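Local coordinates for 24-sterol C-methyltransferase (Haloferax volcanii, PDB 6F5Z), which probably acts as an S-adenosylmethionine-dependent methyltransferase, its substrate not established, and forms a complex with the Trm112 methyltransferase activator, at residues Y142-E145 against S149-W152. Sequence-based numbering, arbitrary orientation.
Sequences YYEE and SHEW
Y142 and S149 bring the two backbones together, their CA atoms 5.4 Å apart, while E151 and W152 lie in a 3-10 segment. The one direct hydrogen bond across the contact runs from H150 NE2 to E144 O, a 2.6 Å bond with an N-H...O angle of 158°. The acceptor lies in the imidazole plane, whereas the donor is tilted 22° from the carbonyl plane. CG of H150 stands anti to its carbonyl carbon (chi1 -64°), which swings the ring back to segment 142-145 although H150 CB points away from that segment. The E144 side chain crosses that of H150 at about a right angle, with OE2 3.8 Å from H150 CE1, but its OE1 makes a salt bridge with R162. With an alanine here in place of H150, the NE2 bond to E144 O is likely to be lost and the carboxylate would lack its imidazole neighbour.

Both segments belong to the connection between strand 134-140 and helix 165-174 of a Rossmann-like methyltransferase fold, with the W152 side chain about 10 Å from the bound S-adenosylhomocysteine. Y142 presents its ring edge to S149 O, CE1 3.3 Å from that oxygen, which also accepts the backbone bond from W152 N. One water joins Y142 OH, at 2.6 Å, to H150 O, to which it donates. S149 CB sits over the centre of one W152 indole face, 3.7 Å above its plane; S149 OG bonds to N146 O. W152 CE3 also comes to 3.9 Å from Y142 CB, an apolar contact, and the tyrosine ring also meets Y114.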
loop_
_atom_site.group_PDB
_atom_site.type_symbol
_atom_site.label_atom_id
_atom_site.label_comp_id
_atom_site.label_asym_id
_atom_site.label_seq_id
_atom_site.Cartn_x
_atom_site.Cartn_y
_atom_site.Cartn_z
ATOM N N TYR B 142 17.803 7.689 -1.935
ATOM C CA TYR B 142 18.845 7.955 -0.949
ATOM C C TYR B 142 18.287 7.449 0.387
ATOM O O TYR B 142 17.361 8.063 0.933
ATOM C CB TYR B 142 19.133 9.457 -0.888
ATOM C CG TYR B 142 20.172 9.837 0.144
ATOM C CD1 TYR B 142 21.527 9.570 -0.067
ATOM C CD2 TYR B 142 19.806 10.476 1.315
ATOM C CE1 TYR B 142 22.496 9.957 0.863
ATOM C CE2 TYR B 142 20.765 10.900 2.238
ATOM C CZ TYR B 142 22.104 10.622 2.013
ATOM O OH TYR B 142 23.047 11.042 2.927
ATOM N N TYR B 143 18.815 6.316 0.889
ATOM C CA TYR B 143 18.341 5.712 2.115
ATOM C C TYR B 143 19.415 4.768 2.625
ATOM O O TYR B 143 20.314 4.387 1.857
ATOM C CB TYR B 143 16.947 5.065 1.938
ATOM C CG TYR B 143 16.889 3.977 0.893
ATOM C CD1 TYR B 143 16.611 4.277 -0.440
ATOM C CD2 TYR B 143 17.100 2.646 1.239
ATOM C CE1 TYR B 143 16.567 3.281 -1.411
ATOM C CE2 TYR B 143 17.052 1.634 0.274
ATOM C CZ TYR B 143 16.775 1.964 -1.051
ATOM O OH TYR B 143 16.733 0.984 -2.027
ATOM N N GLU B 144 19.335 4.395 3.911
ATOM C CA GLU B 144 20.433 3.675 4.549
ATOM C C GLU B 144 20.846 2.385 3.859
ATOM O O GLU B 144 22.050 2.175 3.631
ATOM C CB GLU B 144 20.126 3.394 6.032
ATOM C CG GLU B 144 21.367 2.984 6.833
ATOM C CD GLU B 144 22.375 4.109 6.947
ATOM O OE1 GLU B 144 21.973 5.297 6.958
ATOM O OE2 GLU B 144 23.572 3.784 7.124
ATOM N N GLU B 145 19.883 1.523 3.546
ATOM C CA GLU B 145 20.183 0.216 2.976
ATOM C C GLU B 145 20.818 0.322 1.577
ATOM O O GLU B 145 21.512 -0.627 1.164
ATOM C CB GLU B 145 18.919 -0.657 2.935
ATOM C CG GLU B 145 18.433 -1.066 4.324
ATOM C CD GLU B 145 17.457 -0.102 4.988
ATOM O OE1 GLU B 145 17.447 1.097 4.641
ATOM O OE2 GLU B 145 16.700 -0.559 5.868
ATOM N N SER B 149 24.258 4.825 -2.349
ATOM C CA SER B 149 23.775 6.204 -2.300
ATOM C C SER B 149 24.458 7.020 -1.250
ATOM O O SER B 149 24.293 8.234 -1.242
ATOM C CB SER B 149 22.264 6.250 -2.051
ATOM O OG SER B 149 21.889 5.853 -0.738
ATOM N N HIS B 150 25.155 6.369 -0.311
ATOM C CA HIS B 150 25.737 7.105 0.820
ATOM C C HIS B 150 26.659 8.245 0.351
ATOM O O HIS B 150 26.557 9.380 0.842
ATOM C CB HIS B 150 26.500 6.156 1.742
ATOM C CG HIS B 150 25.657 5.123 2.417
ATOM N ND1 HIS B 150 26.211 4.224 3.288
ATOM C CD2 HIS B 150 24.327 4.875 2.319
ATOM C CE1 HIS B 150 25.217 3.443 3.691
ATOM N NE2 HIS B 150 24.065 3.811 3.141
ATOM N N GLU B 151 27.479 7.967 -0.679
ATOM C CA GLU B 151 28.414 8.956 -1.221
ATOM C C GLU B 151 27.741 10.154 -1.883
ATOM O O GLU B 151 28.427 11.124 -2.171
ATOM C CB GLU B 151 29.431 8.300 -2.176
ATOM C CG GLU B 151 28.834 7.844 -3.500
ATOM C CD GLU B 151 29.585 6.705 -4.163
ATOM O OE1 GLU B 151 29.245 5.529 -3.891
ATOM O OE2 GLU B 151 30.512 6.991 -4.955
ATOM N N TRP B 152 26.405 10.120 -2.120
ATOM C CA TRP B 152 25.747 11.244 -2.780
ATOM C C TRP B 152 25.866 12.544 -2.009
ATOM O O TRP B 152 25.896 13.603 -2.624
ATOM C CB TRP B 152 24.268 10.955 -3.118
ATOM C CG TRP B 152 24.038 9.770 -4.012
ATOM C CD1 TRP B 152 24.975 9.015 -4.666
ATOM C CD2 TRP B 152 22.759 9.260 -4.411
ATOM N NE1 TRP B 152 24.355 8.035 -5.414
ATOM C CE2 TRP B 152 22.992 8.171 -5.281
ATOM C CE3 TRP B 152 21.435 9.580 -4.063
ATOM C CZ2 TRP B 152 21.949 7.409 -5.812
ATOM C CZ3 TRP B 152 20.404 8.840 -4.612
ATOM C CH2 TRP B 152 20.667 7.774 -5.481
HETATM O O HOH W 1 25.391 9.982 3.177
#